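Local coordinates for protein exotoxin 5 (Staphylococcus aureus subsp. aureus COL, PDB 3R2I) that is of unknown function but, as a staphylococcal superantigen-like exotoxin, is probably secreted to interfere with host immune defences, at residues 175-185 with 231-241; 199-209 with 218-226. All coordinates share one frame; numbering follows the deposited sequence.

Overall arrangement
Both contacts lie in the beta-grasp domain and show how a short ribbon, a helix and a hairpin are closed upon one another. Interaction 2 is nested along the chain inside the loop closed by interaction 1: helix 182-197 leaves segment 175-185 and leads, through the loop of 199-206, to the hairpin of strands 207-213 and 218-222, after which the chain returns to 231-241. Their centres are about 19 Å apart, yet they touch. Arg231 NH2 lies 2.8 Å from Glu220 O, a probable hydrogen bond, and Leu182 CD1 packs 3.9 Å from Ile221 CD1. Interaction 1 holds the start of helix 182-197 and touches strand 133-141 of the OB-fold domain; interaction 2 packs on later turns of that helix and on helix 57-68.

Interaction 1: 175-185 with 231-241; sequences IQKEEVSLKEL and RMFDVMDSKQI
Leu182 and Met236 meet obliquely, the sulfur-containing chain passing beside the first residue of a helix. Met236 CE comes to 4.0 Å from Leu182 CB, and the same methyl lies close to Leu182 CD1. This reach depends on a bend at the far end of the methionine, where CE turns off the extended part of the chain (chi3 75°). From the helix side Leu185 comes tip to tip with it, CD1 standing 3.8 Å from Met236 SD. Val180 CG1 lies alongside Met236 CG, pointing the same way. Beneath these side chains the backbones of 179-181 and 235-237 pair as a short antiparallel ladder. Val180 and Met236 form its hydrogen-bonded pair, with Val180 N to Met236 O and Met236 N to Val180 O both at 2.9 Å. Leu182 N extends the pattern by donating to Asp234 O.

Such a two-stranded ribbon, leading straight into the long helix of the beta-grasp domain, also borders the OB-fold domain: Glu179 OE1 accepts from Lys141 N, and Lys183 NZ donates to Val136 O. Ser181, the N-cap, takes Glu184 N on its OG (3.1 Å), fixing the turn from strand to helix.

At the opposite end Ser238 grips two successive carbonyls. Its OG, set between the backbone N and the carbonyl carbon (chi1 71°), donates to Lys177 O over 2.7 Å, in the carbonyl plane, while its N donates to Glu178 O. Ser152 OG is a further partner of the hydroxyl, and Ile175 CG2 rests 3.8 Å from Ser238 CB. On the face carrying Glu179 and Asp237 a water donates to both Glu179 OE2 and Asp237 OD1, probably easing the approach of two like charges.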
loop_
_atom_site.group_PDB
_atom_site.type_symbol
_atom_site.label_atom_id
_atom_site.label_comp_id
_atom_site.label_asym_id
_atom_site.label_seq_id
_atom_site.Cartn_x
_atom_site.Cartn_y
_atom_site.Cartn_z
ATOM N N ILE A 175 12.374 -2.182 2.927
ATOM C CA ILE A 175 11.108 -2.641 3.483
ATOM C C ILE A 175 11.502 -3.184 4.838
ATOM O O ILE A 175 12.306 -4.099 4.908
ATOM C CB ILE A 175 10.470 -3.771 2.674
ATOM C CG1 ILE A 175 10.375 -3.372 1.205
ATOM C CG2 ILE A 175 9.106 -4.141 3.325
ATOM C CD1 ILE A 175 9.888 -4.483 0.294
ATOM N N GLN A 176 10.954 -2.619 5.907
ATOM C CA GLN A 176 11.337 -3.042 7.267
ATOM C C GLN A 176 10.435 -4.073 7.920
ATOM O O GLN A 176 10.617 -4.432 9.068
ATOM C CB GLN A 176 11.480 -1.815 8.157
ATOM C CG GLN A 176 12.465 -0.823 7.511
ATOM C CD GLN A 176 12.878 0.314 8.410
ATOM O OE1 GLN A 176 13.417 0.108 9.529
ATOM N NE2 GLN A 176 12.698 1.533 7.898
ATOM N N LYS A 177 9.491 -4.579 7.177
ATOM C CA LYS A 177 8.569 -5.559 7.687
ATOM C C LYS A 177 8.816 -6.846 6.993
ATOM O O LYS A 177 9.023 -6.887 5.809
ATOM C CB LYS A 177 7.123 -5.116 7.434
ATOM C CG LYS A 177 6.582 -4.133 8.481
ATOM C CD LYS A 177 5.413 -3.251 7.941
ATOM C CE LYS A 177 5.930 -1.838 7.389
ATOM N NZ LYS A 177 7.160 -1.779 6.440
ATOM N N GLU A 178 8.773 -7.897 7.778
ATOM C CA GLU A 178 8.931 -9.249 7.308
ATOM C C GLU A 178 7.736 -9.617 6.390
ATOM O O GLU A 178 7.888 -10.224 5.351
ATOM C CB GLU A 178 8.986 -10.079 8.562
ATOM C CG GLU A 178 9.394 -11.475 8.422
ATOM C CD GLU A 178 9.732 -12.048 9.780
ATOM O OE1 GLU A 178 10.932 -12.364 9.959
ATOM O OE2 GLU A 178 8.846 -12.049 10.680
ATOM N N GLU A 179 6.546 -9.201 6.781
ATOM C CA GLU A 179 5.343 -9.421 5.990
ATOM C C GLU A 179 4.810 -8.047 5.628
ATOM O O GLU A 179 4.531 -7.235 6.526
ATOM C CB GLU A 179 4.307 -10.206 6.780
ATOM C CG GLU A 179 2.939 -10.213 6.107
ATOM C CD GLU A 179 2.021 -11.269 6.671
ATOM O OE1 GLU A 179 1.029 -10.900 7.318
ATOM O OE2 GLU A 179 2.341 -12.470 6.516
ATOM N N VAL A 180 4.654 -7.784 4.326
ATOM C CA VAL A 180 4.202 -6.453 3.855
ATOM C C VAL A 180 2.986 -6.622 2.980
ATOM O O VAL A 180 2.833 -7.657 2.312
ATOM C CB VAL A 180 5.325 -5.715 3.051
ATOM C CG1 VAL A 180 5.702 -6.535 1.817
ATOM C CG2 VAL A 180 4.917 -4.277 2.632
ATOM N N SER A 181 2.128 -5.589 2.973
ATOM C CA SER A 181 0.909 -5.629 2.176
ATOM C C SER A 181 1.169 -5.017 0.831
ATOM O O SER A 181 1.994 -4.099 0.687
ATOM C CB SER A 181 -0.242 -4.858 2.832
ATOM O OG SER A 181 0.073 -3.497 2.990
ATOM N N LEU A 182 0.457 -5.531 -0.161
ATOM C CA LEU A 182 0.539 -4.976 -1.491
ATOM C C LEU A 182 0.104 -3.480 -1.420
ATOM O O LEU A 182 0.640 -2.634 -2.124
ATOM C CB LEU A 182 -0.372 -5.782 -2.417
ATOM C CG LEU A 182 -0.442 -5.336 -3.871
ATOM C CD1 LEU A 182 0.939 -5.449 -4.575
ATOM C CD2 LEU A 182 -1.452 -6.190 -4.561
ATOM N N LYS A 183 -0.849 -3.181 -0.537
ATOM C CA LYS A 183 -1.350 -1.843 -0.327
ATOM C C LYS A 183 -0.192 -0.940 -0.047
ATOM O O LYS A 183 -0.121 0.154 -0.556
ATOM C CB LYS A 183 -2.266 -1.794 0.930
ATOM C CG LYS A 183 -2.924 -0.423 1.255
ATOM C CD LYS A 183 -3.583 -0.469 2.600
ATOM C CE LYS A 183 -4.248 0.810 3.031
ATOM N NZ LYS A 183 -5.352 1.265 2.097
ATOM N N GLU A 184 0.712 -1.389 0.813
ATOM C CA GLU A 184 1.845 -0.531 1.200
ATOM C C GLU A 184 2.802 -0.284 0.068
ATOM O O GLU A 184 3.286 0.825 -0.129
ATOM C CB GLU A 184 2.564 -1.125 2.412
ATOM C CG GLU A 184 3.883 -0.419 2.782
ATOM C CD GLU A 184 4.369 -0.768 4.183
ATOM O OE1 GLU A 184 3.610 -1.417 4.965
ATOM O OE2 GLU A 184 5.510 -0.352 4.502
ATOM N N LEU A 185 3.122 -1.340 -0.663
ATOM C CA LEU A 185 4.051 -1.217 -1.781
ATOM C C LEU A 185 3.475 -0.280 -2.835
ATOM O O LEU A 185 4.143 0.638 -3.310
ATOM C CB LEU A 185 4.339 -2.575 -2.369
ATOM C CG LEU A 185 4.970 -3.516 -1.374
ATOM C CD1 LEU A 185 5.201 -4.867 -2.023
ATOM C CD2 LEU A 185 6.276 -2.938 -0.779
ATOM N N ARG A 231 -7.620 -5.800 -3.227
ATOM C CA ARG A 231 -6.199 -6.073 -3.257
ATOM C C ARG A 231 -5.477 -5.381 -2.112
ATOM O O ARG A 231 -4.335 -5.665 -1.820
ATOM C CB ARG A 231 -5.637 -5.728 -4.612
ATOM C CG ARG A 231 -6.274 -6.590 -5.719
ATOM C CD ARG A 231 -5.763 -6.160 -7.096
ATOM N NE ARG A 231 -4.360 -6.500 -7.328
ATOM C CZ ARG A 231 -3.607 -6.036 -8.336
ATOM N NH1 ARG A 231 -4.062 -5.112 -9.180
ATOM N NH2 ARG A 231 -2.358 -6.472 -8.482
ATOM N N MET A 232 -6.174 -4.507 -1.423
ATOM C CA MET A 232 -5.610 -3.831 -0.272
ATOM C C MET A 232 -5.454 -4.788 0.924
ATOM O O MET A 232 -4.915 -4.390 1.977
ATOM C CB MET A 232 -6.479 -2.636 0.115
ATOM C CG MET A 232 -6.444 -1.511 -0.887
ATOM S SD MET A 232 -7.411 -0.117 -0.340
ATOM C CE MET A 232 -7.144 0.951 -1.775
ATOM N N PHE A 233 -5.924 -6.031 0.777
ATOM C CA PHE A 233 -5.763 -7.044 1.834
ATOM C C PHE A 233 -4.661 -8.046 1.542
ATOM O O PHE A 233 -4.238 -8.745 2.443
ATOM C CB PHE A 233 -7.066 -7.790 2.099
ATOM C CG PHE A 233 -8.154 -6.887 2.556
ATOM C CD1 PHE A 233 -8.381 -6.687 3.898
ATOM C CD2 PHE A 233 -8.869 -6.148 1.637
ATOM C CE1 PHE A 233 -9.344 -5.804 4.314
ATOM C CE2 PHE A 233 -9.847 -5.258 2.046
ATOM C CZ PHE A 233 -10.099 -5.090 3.369
ATOM N N ASP A 234 -4.206 -8.130 0.290
ATOM C CA ASP A 234 -3.147 -9.069 -0.052
ATOM C C ASP A 234 -1.858 -8.710 0.667
ATOM O O ASP A 234 -1.456 -7.547 0.755
ATOM C CB ASP A 234 -2.851 -9.083 -1.541
ATOM C CG ASP A 234 -4.017 -9.519 -2.380
ATOM O OD1 ASP A 234 -5.118 -9.799 -1.864
ATOM O OD2 ASP A 234 -3.805 -9.577 -3.600
ATOM N N VAL A 235 -1.169 -9.763 1.042
ATOM C CA VAL A 235 0.046 -9.731 1.810
ATOM C C VAL A 235 1.111 -10.641 1.179
ATOM O O VAL A 235 0.775 -11.544 0.417
ATOM C CB VAL A 235 -0.397 -10.194 3.206
ATOM C CG1 VAL A 235 0.372 -11.401 3.750
ATOM C CG2 VAL A 235 -0.616 -9.055 4.102
ATOM N N MET A 236 2.384 -10.387 1.477
ATOM C CA MET A 236 3.466 -11.226 0.967
ATOM C C MET A 236 4.693 -11.088 1.874
ATOM O O MET A 236 4.767 -10.153 2.651
ATOM C CB MET A 236 3.829 -10.782 -0.441
ATOM C CG MET A 236 4.561 -9.445 -0.465
ATOM S SD MET A 236 4.621 -8.672 -2.104
ATOM C CE MET A 236 2.915 -8.086 -2.222
ATOM N N ASP A 237 5.623 -12.035 1.778
ATOM C CA ASP A 237 6.868 -12.014 2.546
ATOM C C ASP A 237 7.816 -11.108 1.807
ATOM O O ASP A 237 8.161 -11.395 0.669
ATOM C CB ASP A 237 7.497 -13.401 2.628
ATOM C CG ASP A 237 6.912 -14.252 3.699
ATOM O OD1 ASP A 237 6.249 -13.712 4.649
ATOM O OD2 ASP A 237 7.212 -15.465 3.629
ATOM N N SER A 238 8.281 -10.044 2.453
ATOM C CA SER A 238 9.115 -9.083 1.755
ATOM C C SER A 238 10.455 -9.644 1.271
ATOM O O SER A 238 11.039 -9.128 0.327
ATOM C CB SER A 238 9.297 -7.823 2.609
ATOM O OG SER A 238 10.129 -8.068 3.710
ATOM N N LYS A 239 10.937 -10.705 1.897
ATOM C CA LYS A 239 12.206 -11.265 1.486
ATOM C C LYS A 239 12.056 -12.072 0.173
ATOM O O LYS A 239 13.061 -12.438 -0.447
ATOM C CB LYS A 239 12.883 -12.113 2.591
ATOM C CG LYS A 239 12.325 -13.534 2.830
ATOM C CD LYS A 239 11.179 -13.685 3.882
ATOM C CE LYS A 239 11.689 -13.598 5.357
ATOM N NZ LYS A 239 10.605 -13.854 6.347
ATOM N N GLN A 240 10.812 -12.323 -0.249
ATOM C CA GLN A 240 10.555 -13.060 -1.465
ATOM C C GLN A 240 10.423 -12.165 -2.676
ATOM O O GLN A 240 10.187 -12.639 -3.768
ATOM C CB GLN A 240 9.308 -13.895 -1.296
ATOM C CG GLN A 240 9.466 -14.955 -0.212
ATOM C CD GLN A 240 10.576 -15.933 -0.540
ATOM O OE1 GLN A 240 10.689 -16.408 -1.670
ATOM N NE2 GLN A 240 11.403 -16.224 0.440
ATOM N N ILE A 241 10.511 -10.861 -2.478
ATOM C CA ILE A 241 10.441 -9.930 -3.587
ATOM C C ILE A 241 11.815 -9.909 -4.254
ATOM O O ILE A 241 12.816 -9.545 -3.625
ATOM C CB ILE A 241 10.112 -8.503 -3.105
ATOM C CG1 ILE A 241 8.723 -8.468 -2.460
ATOM C CG2 ILE A 241 10.170 -7.516 -4.295
ATOM C CD1 ILE A 241 8.426 -7.174 -1.725
HETATM O O HOH W 1 3.215 -13.331 3.971
#

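Interaction 2: 199-209 with 218-226; sequences LYKGTSDKGRI and KHEIDLSEK
Leu223 lays its two methyls along 207-209, with CD2 lying 3.8 Å from Ile209 CG1 where the side chains cross at about a right angle. Its other methyl, CD1, rests against the backbone of Gly207 and Arg208 N. Two bonds hold the leucine's backbone: Leu223 N donates to Gly207 O at 3.0 Å from above the carbonyl plane, and Tyr200 OH donates to Leu223 O at 2.6 Å, in the plane of the Leu223 carbonyl and on a lone pair. Leu223 O lies at the edge of the Tyr200 ring, in its plane, while Leu199 CG sits over the centre of one ring face. Arg190 NH1 also bonds the tyrosine hydroxyl.

Next to this, Ile209 and Ile221 form a hydrogen-bonded pair, Ile209 N to Ile221 O and Ile221 N to Ile209 O, their side chains turned to the helix 182-197. On the other face, Arg208 extends from CG to NE, and NH2 makes a salt bridge to Glu220 OE1 at 3.3 Å, meeting it from above the carboxylate plane, with guanidinium and carboxylate planes 87° apart. Farther out, Asp222 OD1 accepts from Ser224 N (2.9 Å) and Ser224 OG (2.8 Å) on one face of its carboxylate, and a water links it to Gly207 N. This Asx turn within a type I turn shapes the exit of a beta hairpin at the edge of the beta-grasp sheet.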
loop_
_atom_site.group_PDB
_atom_site.type_symbol
_atom_site.label_atom_id
_atom_site.label_comp_id
_atom_site.label_asym_id
_atom_site.label_seq_id
_atom_site.Cartn_x
_atom_site.Cartn_y
_atom_site.Cartn_z
ATOM N N LEU A 199 4.099 11.832 -11.728
ATOM C CA LEU A 199 2.948 11.022 -12.027
ATOM C C LEU A 199 1.701 11.722 -11.569
ATOM O O LEU A 199 1.671 12.261 -10.506
ATOM C CB LEU A 199 3.059 9.647 -11.392
ATOM C CG LEU A 199 1.900 8.685 -11.618
ATOM C CD1 LEU A 199 1.745 8.372 -13.065
ATOM C CD2 LEU A 199 2.064 7.429 -10.828
ATOM N N TYR A 200 0.701 11.721 -12.425
ATOM C CA TYR A 200 -0.549 12.440 -12.256
ATOM C C TYR A 200 -0.449 13.975 -12.218
ATOM O O TYR A 200 -1.404 14.634 -11.957
ATOM C CB TYR A 200 -1.347 11.926 -11.068
ATOM C CG TYR A 200 -1.383 10.450 -10.901
ATOM C CD1 TYR A 200 -1.673 9.610 -11.943
ATOM C CD2 TYR A 200 -1.150 9.893 -9.692
ATOM C CE1 TYR A 200 -1.702 8.293 -11.777
ATOM C CE2 TYR A 200 -1.184 8.586 -9.524
ATOM C CZ TYR A 200 -1.483 7.776 -10.570
ATOM O OH TYR A 200 -1.484 6.463 -10.382
ATOM N N LYS A 201 0.712 14.540 -12.464
ATOM C CA LYS A 201 0.829 15.958 -12.606
ATOM C C LYS A 201 1.850 16.264 -13.613
ATOM O O LYS A 201 2.789 16.875 -13.319
ATOM C CB LYS A 201 1.195 16.662 -11.305
ATOM C CG LYS A 201 2.226 15.974 -10.456
ATOM C CD LYS A 201 3.198 16.939 -9.797
ATOM C CE LYS A 201 3.423 16.604 -8.329
ATOM N NZ LYS A 201 4.823 16.757 -7.917
ATOM N N GLY A 202 1.683 15.807 -14.816
ATOM C CA GLY A 202 2.746 15.961 -15.758
ATOM C C GLY A 202 3.009 14.703 -16.517
ATOM O O GLY A 202 2.852 14.631 -17.689
ATOM N N THR A 203 3.398 13.680 -15.810
ATOM C CA THR A 203 3.596 12.416 -16.429
ATOM C C THR A 203 2.334 11.630 -16.561
ATOM O O THR A 203 1.581 11.533 -15.653
ATOM C CB THR A 203 4.597 11.652 -15.611
ATOM O OG1 THR A 203 5.774 12.412 -15.533
ATOM C CG2 THR A 203 4.912 10.355 -16.171
ATOM N N SER A 204 2.141 11.056 -17.722
ATOM C CA SER A 204 0.975 10.266 -18.042
ATOM C C SER A 204 0.743 9.097 -17.114
ATOM O O SER A 204 1.647 8.488 -16.652
ATOM C CB SER A 204 1.025 9.805 -19.499
ATOM O OG SER A 204 0.759 8.458 -19.695
ATOM N N ASP A 205 -0.513 8.805 -16.886
ATOM C CA ASP A 205 -0.945 7.738 -15.999
ATOM C C ASP A 205 -0.870 6.342 -16.651
ATOM O O ASP A 205 -1.273 5.364 -16.053
ATOM C CB ASP A 205 -2.378 8.005 -15.511
ATOM C CG ASP A 205 -3.415 7.838 -16.599
ATOM O OD1 ASP A 205 -4.491 7.282 -16.301
ATOM O OD2 ASP A 205 -3.180 8.250 -17.750
ATOM N N LYS A 206 -0.417 6.265 -17.896
ATOM C CA LYS A 206 -0.268 4.992 -18.556
ATOM C C LYS A 206 1.035 4.375 -18.084
ATOM O O LYS A 206 2.110 4.925 -18.313
ATOM C CB LYS A 206 -0.243 5.149 -20.068
ATOM C CG LYS A 206 -1.596 5.438 -20.684
ATOM C CD LYS A 206 -1.471 5.800 -22.165
ATOM C CE LYS A 206 -2.841 5.720 -22.876
ATOM N NZ LYS A 206 -3.977 6.444 -22.182
ATOM N N GLY A 207 0.931 3.253 -17.395
ATOM C CA GLY A 207 2.081 2.568 -16.890
ATOM C C GLY A 207 1.704 1.491 -15.903
ATOM O O GLY A 207 0.533 1.288 -15.615
ATOM N N ARG A 208 2.722 0.809 -15.389
ATOM C CA ARG A 208 2.538 -0.234 -14.439
ATOM C C ARG A 208 3.715 -0.443 -13.508
ATOM O O ARG A 208 4.859 -0.098 -13.806
ATOM C CB ARG A 208 2.243 -1.539 -15.160
ATOM C CG ARG A 208 3.299 -1.951 -16.108
ATOM C CD ARG A 208 3.049 -3.343 -16.682
ATOM N NE ARG A 208 4.279 -3.865 -17.294
ATOM C CZ ARG A 208 4.415 -5.096 -17.787
ATOM N NH1 ARG A 208 5.580 -5.475 -18.304
ATOM N NH2 ARG A 208 3.393 -5.956 -17.767
ATOM N N ILE A 209 3.377 -0.969 -12.334
ATOM C CA ILE A 209 4.310 -1.398 -11.340
ATOM C C ILE A 209 4.260 -2.911 -11.393
ATOM O O ILE A 209 3.167 -3.496 -11.354
ATOM C CB ILE A 209 3.859 -0.997 -9.918
ATOM C CG1 ILE A 209 3.745 0.526 -9.773
ATOM C CG2 ILE A 209 4.830 -1.603 -8.874
ATOM C CD1 ILE A 209 3.111 1.002 -8.481
ATOM N N LYS A 218 4.290 -12.816 -9.900
ATOM C CA LYS A 218 4.374 -11.366 -9.850
ATOM C C LYS A 218 3.057 -10.684 -9.551
ATOM O O LYS A 218 2.003 -11.279 -9.715
ATOM C CB LYS A 218 4.945 -10.834 -11.152
ATOM C CG LYS A 218 4.176 -11.209 -12.364
ATOM C CD LYS A 218 4.941 -10.722 -13.574
ATOM C CE LYS A 218 4.176 -10.963 -14.879
ATOM N NZ LYS A 218 4.792 -10.150 -15.996
ATOM N N HIS A 219 3.142 -9.439 -9.095
ATOM C CA HIS A 219 1.976 -8.638 -8.817
ATOM C C HIS A 219 2.052 -7.425 -9.728
ATOM O O HIS A 219 3.018 -6.661 -9.665
ATOM C CB HIS A 219 1.967 -8.172 -7.358
ATOM C CG HIS A 219 2.072 -9.287 -6.365
ATOM N ND1 HIS A 219 0.972 -9.983 -5.909
ATOM C CD2 HIS A 219 3.145 -9.832 -5.740
ATOM C CE1 HIS A 219 1.363 -10.917 -5.055
ATOM N NE2 HIS A 219 2.678 -10.848 -4.932
ATOM N N GLU A 220 1.059 -7.269 -10.592
ATOM C CA GLU A 220 0.970 -6.132 -11.500
ATOM C C GLU A 220 -0.109 -5.123 -11.087
ATOM O O GLU A 220 -1.269 -5.475 -10.886
ATOM C CB GLU A 220 0.639 -6.564 -12.928
ATOM C CG GLU A 220 1.740 -7.364 -13.600
ATOM C CD GLU A 220 1.515 -7.518 -15.102
ATOM O OE1 GLU A 220 0.908 -6.598 -15.748
ATOM O OE2 GLU A 220 1.980 -8.557 -15.610
ATOM N N ILE A 221 0.279 -3.859 -11.103
ATOM C CA ILE A 221 -0.577 -2.764 -10.722
ATOM C C ILE A 221 -0.621 -1.764 -11.866
ATOM O O ILE A 221 0.427 -1.292 -12.324
ATOM C CB ILE A 221 -0.004 -2.063 -9.505
ATOM C CG1 ILE A 221 0.085 -3.031 -8.304
ATOM C CG2 ILE A 221 -0.883 -0.827 -9.135
ATOM C CD1 ILE A 221 0.902 -2.501 -7.130
ATOM N N ASP A 222 -1.823 -1.444 -12.326
ATOM C CA ASP A 222 -2.016 -0.495 -13.419
ATOM C C ASP A 222 -2.077 0.913 -12.806
ATOM O O ASP A 222 -2.946 1.187 -11.967
ATOM C CB ASP A 222 -3.285 -0.905 -14.150
ATOM C CG ASP A 222 -3.703 0.050 -15.239
ATOM O OD1 ASP A 222 -3.056 1.094 -15.460
ATOM O OD2 ASP A 222 -4.737 -0.258 -15.864
ATOM N N LEU A 223 -1.138 1.783 -13.188
ATOM C CA LEU A 223 -1.089 3.151 -12.672
ATOM C C LEU A 223 -2.268 4.043 -13.031
ATOM O O LEU A 223 -2.504 5.066 -12.344
ATOM C CB LEU A 223 0.214 3.853 -13.090
ATOM C CG LEU A 223 1.521 3.247 -12.556
ATOM C CD1 LEU A 223 2.758 3.940 -13.083
ATOM C CD2 LEU A 223 1.483 3.270 -11.011
ATOM N N SER A 224 -3.028 3.665 -14.067
ATOM C CA SER A 224 -4.161 4.468 -14.520
ATOM C C SER A 224 -5.425 4.333 -13.657
ATOM O O SER A 224 -6.415 5.002 -13.895
ATOM C CB SER A 224 -4.511 4.107 -15.969
ATOM O OG SER A 224 -5.139 2.834 -16.016
ATOM N N GLU A 225 -5.380 3.456 -12.662
ATOM C CA GLU A 225 -6.480 3.255 -11.761
ATOM C C GLU A 225 -5.945 3.098 -10.346
ATOM O O GLU A 225 -4.828 2.635 -10.142
ATOM C CB GLU A 225 -7.178 1.917 -12.041
ATOM C CG GLU A 225 -7.853 1.711 -13.375
ATOM C CD GLU A 225 -8.681 0.401 -13.386
ATOM O OE1 GLU A 225 -9.716 0.339 -14.098
ATOM O OE2 GLU A 225 -8.327 -0.550 -12.646
ATOM N N LYS A 226 -6.799 3.356 -9.378
ATOM C CA LYS A 226 -6.483 3.180 -7.961
ATOM C C LYS A 226 -6.523 1.703 -7.639
ATOM O O LYS A 226 -7.365 0.969 -8.179
ATOM C CB LYS A 226 -7.579 3.857 -7.165
ATOM C CG LYS A 226 -7.457 3.822 -5.638
ATOM C CD LYS A 226 -8.623 4.635 -5.046
ATOM C CE LYS A 226 -8.597 4.621 -3.527
ATOM N NZ LYS A 226 -9.726 5.341 -2.891
HETATM O O HOH W 2 -1.833 2.120 -17.540
#